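Putative sugar ABC transporter, substrate-binding protein (Clostridium phytofermentans, PDB 4WZZ) probably binds sugars for uptake by an ABC transporter and is seen here holding L-rhamnose between its two lobes. Local coordinates at residues 102-105 and 106-110; 123-126 and 127-131; 156-160 and 161-165. All blocks are in the same frame, centred on the assembly; numbering follows the deposited sequence.

All three contacts are local, joining successive helix turns or a helix start. Contacts 1 and 2 belong to the same lobe, and their helices, 97-110 and 126-134, touch through Ile-104, Asn-105 and Ile-108 against Ala-128 and Leu-129. Contact 3 lies closer to the chain's centre, about 31 Å from contact 1 and 25 Å from contact 2 between centres, where the chain crosses between lobes near the sugar. Each combines buried aliphatic groups with an exposed flank. Contact 1 has regular backbone bonds and an isoleucine pair late in a helix, contact 2 is a helix start bridged by two waters and a threonine hydroxyl, contact 3 one whose glycine N-cap gives its N-H to a glutamine.

Contact 1 of 3, residues 102-105 and 106-110; sequences TCIN and NAISQ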
loop_
_atom_site.group_PDB
_atom_site.type_symbol
_atom_site.label_atom_id
_atom_site.label_comp_id
_atom_site.label_asym_id
_atom_site.label_seq_id
_atom_site.Cartn_x
_atom_site.Cartn_y
_atom_site.Cartn_z
ATOM N N THR A 102 -11.252 -2.281 -17.086
ATOM C CA THR A 102 -11.737 -3.527 -17.641
ATOM C C THR A 102 -12.279 -4.415 -16.513
ATOM O O THR A 102 -13.336 -5.021 -16.650
ATOM C CB THR A 102 -10.620 -4.247 -18.407
ATOM O OG1 THR A 102 -10.217 -3.422 -19.500
ATOM C CG2 THR A 102 -11.092 -5.590 -18.931
ATOM N N CYS A 103 -11.559 -4.475 -15.398
ATOM C CA CYS A 103 -12.007 -5.290 -14.264
ATOM C C CYS A 103 -13.263 -4.714 -13.617
ATOM O O CYS A 103 -14.145 -5.454 -13.199
ATOM C CB CYS A 103 -10.903 -5.446 -13.208
ATOM S SG CYS A 103 -9.431 -6.304 -13.798
ATOM N N ILE A 104 -13.345 -3.399 -13.497
ATOM C CA ILE A 104 -14.545 -2.801 -12.912
ATOM C C ILE A 104 -15.728 -3.169 -13.761
ATOM O O ILE A 104 -16.794 -3.546 -13.260
ATOM C CB ILE A 104 -14.436 -1.286 -12.833
ATOM C CG1 ILE A 104 -13.305 -0.918 -11.868
ATOM C CG2 ILE A 104 -15.778 -0.690 -12.397
ATOM C CD1 ILE A 104 -12.753 0.462 -12.065
ATOM N N ASN A 105 -15.550 -3.046 -15.066
ATOM C CA ASN A 105 -16.636 -3.355 -15.978
ATOM C C ASN A 105 -17.064 -4.821 -15.900
ATOM O O ASN A 105 -18.251 -5.118 -16.017
ATOM C CB ASN A 105 -16.287 -2.943 -17.413
ATOM C CG ASN A 105 -16.245 -1.425 -17.588
ATOM O OD1 ASN A 105 -16.920 -0.689 -16.864
ATOM N ND2 ASN A 105 -15.450 -0.953 -18.552
ATOM N N ASN A 106 -16.104 -5.721 -15.690
ATOM C CA ASN A 106 -16.418 -7.135 -15.516
ATOM C C ASN A 106 -17.235 -7.339 -14.241
ATOM O O ASN A 106 -18.201 -8.098 -14.230
ATOM C CB ASN A 106 -15.147 -7.985 -15.440
ATOM C CG ASN A 106 -14.539 -8.275 -16.807
ATOM O OD1 ASN A 106 -15.102 -7.932 -17.850
ATOM N ND2 ASN A 106 -13.384 -8.932 -16.802
ATOM N N ALA A 107 -16.845 -6.655 -13.166
ATOM C CA ALA A 107 -17.564 -6.785 -11.907
ATOM C C ALA A 107 -19.005 -6.314 -12.056
ATOM O O ALA A 107 -19.936 -6.985 -11.598
ATOM C CB ALA A 107 -16.862 -6.015 -10.802
ATOM N N ILE A 108 -19.197 -5.173 -12.709
ATOM C CA ILE A 108 -20.549 -4.661 -12.924
ATOM C C ILE A 108 -21.361 -5.691 -13.703
ATOM O O ILE A 108 -22.487 -6.038 -13.328
ATOM C CB ILE A 108 -20.534 -3.325 -13.690
ATOM C CG1 ILE A 108 -19.897 -2.225 -12.845
ATOM C CG2 ILE A 108 -21.937 -2.908 -14.019
ATOM C CD1 ILE A 108 -19.547 -0.977 -13.640
ATOM N N SER A 109 -20.762 -6.194 -14.779
ATOM C CA SER A 109 -21.391 -7.182 -15.649
ATOM C C SER A 109 -21.814 -8.436 -14.882
ATOM O O SER A 109 -22.788 -9.080 -15.239
ATOM C CB SER A 109 -20.414 -7.570 -16.769
ATOM O OG SER A 109 -20.975 -8.548 -17.628
ATOM N N GLN A 110 -21.065 -8.795 -13.850
ATOM C CA GLN A 110 -21.392 -9.975 -13.057
ATOM C C GLN A 110 -22.503 -9.683 -12.045
ATOM O O GLN A 110 -23.041 -10.594 -11.420
ATOM C CB GLN A 110 -20.151 -10.462 -12.318
ATOM C CG GLN A 110 -19.084 -11.008 -13.221
ATOM C CD GLN A 110 -17.864 -11.448 -12.447
ATOM O OE1 GLN A 110 -17.969 -11.893 -11.302
ATOM N NE2 GLN A 110 -16.695 -11.318 -13.061
#
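Ile-108 lies one helical turn beyond Ile-104, and its side chain leans back over that turn from root to tip. CB lies over the preceding turn, near the carbonyl oxygens of both Asn-105 and Ile-104. CG1 comes nearest to the earlier turn, 3.4 Å from Ile-104 O. It gets there because chi1 of -67° sets CG1 beside the backbone N of Ile-108, on the side facing the preceding turn, while the other branch, CG2, stands anti to that nitrogen. A nearly extended chi2 then carries CD1 past the carbonyl to rest 4.0 Å from Ile-104 CG2, the closest approach of the two side chains, which cross at a slant. Asn-105 runs alongside Ile-108 and points the same way, its OD1 4.2 Å from Ile-108 CD1. The tip also meets the next helix, with Ile-108 CD1 3.7 Å from Ala-128 O.

Beneath this aliphatic pair the backbone is regular. Ile-108 N donates to Ile-104 O at 3.0 Å, with an N-H...O angle of 165°, and equivalent bonds run from Asn-106 N to Thr-102 O, from Ala-107 N to Cys-103 O and from Ser-109 N to Asn-105 O. Cys-103 O takes a second hydrogen bond from the side-chain amide of Gln-90, at the end of a neighbouring strand.

The helix is two-sided. Cys-103, Ile-104 and Ala-107 face inward onto strands 56-60 and 114-117, whereas Thr-102, Asn-106 and Ser-109 are exposed to solvent. Helix 97-110 follows strand 86-90 and leads to strand 114-117, passing over strand 56-60 between them, the beta-alpha-beta crossover of the Rossmann-like lobe of a periplasmic sugar-binding protein.

Contact 2 of 3, residues 123-126 and 127-131; sequences DALE and PALTE
The carbonyl oxygen of Glu-126 is gripped twice by Thr-130, one turn further along the helix. Thr-130 N donates to Glu-126 O at 2.8 Å, and the hydroxyl donates to the same oxygen, with Thr-130 OG1 2.7 Å from Glu-126 O. The two donors arrive from opposite faces of the carbonyl plane, the hydroxyl standing 38° out of it. A chi1 of -64° makes this possible by placing OG1 beside the backbone N of Thr-130, where it overhangs the preceding turn.

The hydroxyl is also an acceptor. A water donates to Thr-130 OG1 and, at 2.7 Å, to Glu-126 OE2, closing a bridge between two side chains that lie side by side and point the same way. Glu-126 is extended along its length, and its other carboxylate oxygen, OE1, is held by Asn-147, whose ND2 also bonds Asp-123 OD1. The carboxylate is thereby fixed at both oxygens.

Upstream, a type I turn from Asp-123 to Glu-126 brings the chain into the helix. Pro-127 has no N-H to offer, and its CD lies 3.6 Å from Ala-124 O. That carbonyl instead receives a hydrogen bond from a second water, which accepts one from Ala-128 N at 2.9 Å and so spans turn and helix. On the inner side, Leu-129 N bonds Leu-125 O at 3.0 Å, and Leu-129 CD1 packs against Leu-125 CB at 3.8 Å; Leu-125 continues onto Gln-100 and Ile-101 of helix 97-110.

The chemistry is thus divided between an apolar leucine flank and a polar one, where a carboxylate near the helix start would probably be favoured by the helix dipole, while one water satisfies Ala-124 O and Ala-128 N beside the proline and the threonine hydroxyl gives Glu-126 O a second donor.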
loop_
_atom_site.group_PDB
_atom_site.type_symbol
_atom_site.label_atom_id
_atom_site.label_comp_id
_atom_site.label_asym_id
_atom_site.label_seq_id
_atom_site.Cartn_x
_atom_site.Cartn_y
_atom_site.Cartn_z
ATOM N N ASP A 123 -8.241 9.399 -10.221
ATOM C CA ASP A 123 -9.380 10.021 -10.903
ATOM C C ASP A 123 -9.946 9.256 -12.114
ATOM O O ASP A 123 -11.130 9.376 -12.442
ATOM C CB ASP A 123 -8.973 11.414 -11.372
ATOM C CG ASP A 123 -8.712 12.371 -10.217
ATOM O OD1 ASP A 123 -9.391 12.279 -9.178
ATOM O OD2 ASP A 123 -7.816 13.223 -10.354
ATOM N N ALA A 124 -9.096 8.498 -12.790
ATOM C CA ALA A 124 -9.457 7.855 -14.052
ATOM C C ALA A 124 -10.536 6.795 -13.892
ATOM O O ALA A 124 -11.242 6.471 -14.850
ATOM C CB ALA A 124 -8.214 7.255 -14.704
ATOM N N LEU A 125 -10.682 6.262 -12.685
ATOM C CA LEU A 125 -11.662 5.207 -12.448
ATOM C C LEU A 125 -13.060 5.753 -12.170
ATOM O O LEU A 125 -14.011 4.982 -12.009
ATOM C CB LEU A 125 -11.215 4.350 -11.264
ATOM C CG LEU A 125 -9.770 3.859 -11.290
ATOM C CD1 LEU A 125 -9.511 3.082 -10.018
ATOM C CD2 LEU A 125 -9.524 2.994 -12.520
ATOM N N GLU A 126 -13.188 7.078 -12.106
ATOM C CA GLU A 126 -14.403 7.677 -11.580
ATOM C C GLU A 126 -15.622 7.353 -12.457
ATOM O O GLU A 126 -16.689 7.043 -11.931
ATOM C CB GLU A 126 -14.258 9.192 -11.373
ATOM C CG GLU A 126 -15.575 9.847 -10.917
ATOM C CD GLU A 126 -15.427 11.267 -10.390
ATOM O OE1 GLU A 126 -14.292 11.783 -10.259
ATOM O OE2 GLU A 126 -16.480 11.865 -10.094
ATOM N N PRO A 127 -15.479 7.434 -13.785
ATOM C CA PRO A 127 -16.678 7.102 -14.570
ATOM C C PRO A 127 -17.167 5.663 -14.371
ATOM O O PRO A 127 -18.371 5.453 -14.203
ATOM C CB PRO A 127 -16.219 7.318 -16.013
ATOM C CG PRO A 127 -15.141 8.333 -15.911
ATOM C CD PRO A 127 -14.433 8.054 -14.615
ATOM N N ALA A 128 -16.261 4.691 -14.384
ATOM C CA ALA A 128 -16.681 3.303 -14.247
ATOM C C ALA A 128 -17.262 3.040 -12.859
ATOM O O ALA A 128 -18.262 2.320 -12.718
ATOM C CB ALA A 128 -15.530 2.370 -14.535
ATOM N N LEU A 129 -16.643 3.633 -11.836
ATOM C CA LEU A 129 -17.093 3.428 -10.468
ATOM C C LEU A 129 -18.405 4.148 -10.207
ATOM O O LEU A 129 -19.236 3.688 -9.415
ATOM C CB LEU A 129 -16.025 3.872 -9.470
ATOM C CG LEU A 129 -14.763 3.005 -9.498
ATOM C CD1 LEU A 129 -13.720 3.566 -8.525
ATOM C CD2 LEU A 129 -15.102 1.534 -9.183
ATOM N N THR A 130 -18.591 5.283 -10.864
ATOM C CA THR A 130 -19.870 5.979 -10.772
ATOM C C THR A 130 -20.963 5.128 -11.423
ATOM O O THR A 130 -22.067 5.022 -10.891
ATOM C CB THR A 130 -19.798 7.360 -11.429
ATOM O OG1 THR A 130 -18.859 8.168 -10.715
ATOM C CG2 THR A 130 -21.159 8.052 -11.399
ATOM N N GLU A 131 -20.652 4.520 -12.565
ATOM C CA GLU A 131 -21.594 3.618 -13.228
ATOM C C GLU A 131 -21.949 2.463 -12.296
ATOM O O GLU A 131 -23.097 2.035 -12.238
ATOM C CB GLU A 131 -21.016 3.085 -14.548
ATOM C CG GLU A 131 -21.894 2.043 -15.253
ATOM C CD GLU A 131 -23.283 2.575 -15.646
ATOM O OE1 GLU A 131 -23.519 3.804 -15.565
ATOM O OE2 GLU A 131 -24.147 1.753 -16.029
HETATM O O HOH W 1 -13.527 4.871 -15.358
HETATM O O HOH W 2 -18.914 10.805 -10.583
#

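Contact 3 of 3, residues 156-160 and 161-165; sequences NQAGT and TQIAQ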
loop_
_atom_site.group_PDB
_atom_site.type_symbol
_atom_site.label_atom_id
_atom_site.label_comp_id
_atom_site.label_asym_id
_atom_site.label_seq_id
_atom_site.Cartn_x
_atom_site.Cartn_y
_atom_site.Cartn_z
ATOM N N ASN A 156 -7.415 2.540 4.833
ATOM C CA ASN A 156 -5.990 2.920 4.744
ATOM C C ASN A 156 -5.173 2.071 5.711
ATOM O O ASN A 156 -5.544 1.914 6.888
ATOM C CB ASN A 156 -5.844 4.410 5.116
ATOM C CG ASN A 156 -4.600 5.055 4.538
ATOM O OD1 ASN A 156 -3.682 4.377 4.079
ATOM N ND2 ASN A 156 -4.554 6.395 4.577
ATOM N N GLN A 157 -4.076 1.488 5.206
ATOM C CA GLN A 157 -3.195 0.621 5.986
ATOM C C GLN A 157 -2.576 1.315 7.187
ATOM O O GLN A 157 -2.318 0.701 8.212
ATOM C CB GLN A 157 -2.076 0.084 5.087
ATOM C CG GLN A 157 -1.468 1.121 4.133
ATOM C CD GLN A 157 -2.069 1.073 2.761
ATOM O OE1 GLN A 157 -3.258 1.336 2.594
ATOM N NE2 GLN A 157 -1.272 0.715 1.770
ATOM N N ALA A 158 -2.319 2.607 7.056
ATOM C CA ALA A 158 -1.711 3.379 8.141
ATOM C C ALA A 158 -1.939 4.834 7.829
ATOM O O ALA A 158 -2.292 5.176 6.709
ATOM C CB ALA A 158 -0.220 3.070 8.264
ATOM N N GLY A 159 -1.769 5.719 8.809
ATOM C CA GLY A 159 -1.842 7.130 8.504
ATOM C C GLY A 159 -0.803 7.500 7.442
ATOM O O GLY A 159 0.369 7.132 7.528
ATOM N N THR A 160 -1.226 8.255 6.437
ATOM C CA THR A 160 -0.309 8.682 5.380
ATOM C C THR A 160 0.918 9.375 5.973
ATOM O O THR A 160 2.068 9.097 5.623
ATOM C CB THR A 160 -1.025 9.604 4.406
ATOM O OG1 THR A 160 -2.157 8.916 3.852
ATOM C CG2 THR A 160 -0.098 10.015 3.299
ATOM N N THR A 161 0.667 10.275 6.923
ATOM C CA THR A 161 1.756 10.961 7.599
ATOM C C THR A 161 2.670 10.029 8.379
ATOM O O THR A 161 3.880 10.245 8.448
ATOM C CB THR A 161 1.175 11.996 8.554
ATOM O OG1 THR A 161 0.401 12.934 7.798
ATOM C CG2 THR A 161 2.266 12.745 9.305
ATOM N N GLN A 162 2.078 9.021 9.013
ATOM C CA GLN A 162 2.879 8.095 9.792
ATOM C C GLN A 162 3.903 7.368 8.913
ATOM O O GLN A 162 5.040 7.155 9.308
ATOM C CB GLN A 162 1.957 7.087 10.472
ATOM C CG GLN A 162 1.016 7.710 11.479
ATOM C CD GLN A 162 0.146 6.655 12.124
ATOM O OE1 GLN A 162 -0.525 5.873 11.441
ATOM N NE2 GLN A 162 0.181 6.601 13.440
ATOM N N ILE A 163 3.485 6.992 7.716
ATOM C CA ILE A 163 4.380 6.302 6.782
ATOM C C ILE A 163 5.463 7.285 6.326
ATOM O O ILE A 163 6.627 6.960 6.316
ATOM C CB ILE A 163 3.607 5.785 5.580
ATOM C CG1 ILE A 163 2.693 4.633 5.999
ATOM C CG2 ILE A 163 4.556 5.373 4.453
ATOM C CD1 ILE A 163 3.448 3.372 6.398
ATOM N N ALA A 164 5.067 8.499 5.959
ATOM C CA ALA A 164 6.048 9.486 5.515
ATOM C C ALA A 164 7.096 9.809 6.580
ATOM O O ALA A 164 8.299 9.950 6.295
ATOM C CB ALA A 164 5.348 10.762 5.063
ATOM N N GLN A 165 6.629 9.967 7.809
ATOM C CA GLN A 165 7.498 10.318 8.906
ATOM C C GLN A 165 8.458 9.171 9.226
ATOM O O GLN A 165 9.662 9.379 9.419
ATOM C CB GLN A 165 6.624 10.732 10.093
ATOM C CG GLN A 165 7.364 11.171 11.295
ATOM C CD GLN A 165 8.028 12.504 11.096
ATOM O OE1 GLN A 165 7.359 13.507 10.812
ATOM N NE2 GLN A 165 9.353 12.536 11.246
#
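Gln-162 and Ile-163 turn back from the first turn of their helix toward the incoming loop, one meeting its backbone and the other its side chain. Gln-162 runs alongside Gly-159. With chi1 of -64° its CG lies beside its own backbone N, and the chain then stays extended until a twist at chi3 turns the amide oxygen back to the glycine. Gln-162 OE1 accepts from Gly-159 N at 2.9 Å, a bent bond with an N-H...O angle of 142° and the donor tilted only slightly from the amide plane. The same oxygen lies 3.5 Å from Gly-159 CA, a close approach to a residue that carries no side chain. Gly-159 is the N-cap and Gln-162 the third residue after it, so this is the side-chain-to-backbone half of a capping box.

Ile-163 approaches Ala-158 with its longer branch. Its CG1 is 4.0 Å from Ala-158 CB and its CD1 4.1 Å from the same methyl, which therefore faces the bend of the branch. The pairing joins the residue before the N-cap to the fourth after it, a hydrophobic staple. Between the two side chains the helix closes its first turn: Ile-163 N bonds Gly-159 O at 3.1 Å, and Ala-164 N bonds Thr-160 O at 3.1 Å.

The loop also carries Gln-157, which touches the bound rhamnose and donates to Asp-143 of the same pocket, while Ile-163 packs on Trp-297 and on Trp-196 of helix 191-203. Strand 154-156 belongs to the sheet of one lobe and helix 160-174 leads to strand 179-185 of the other, placing this helix start at a crossing between the lobes.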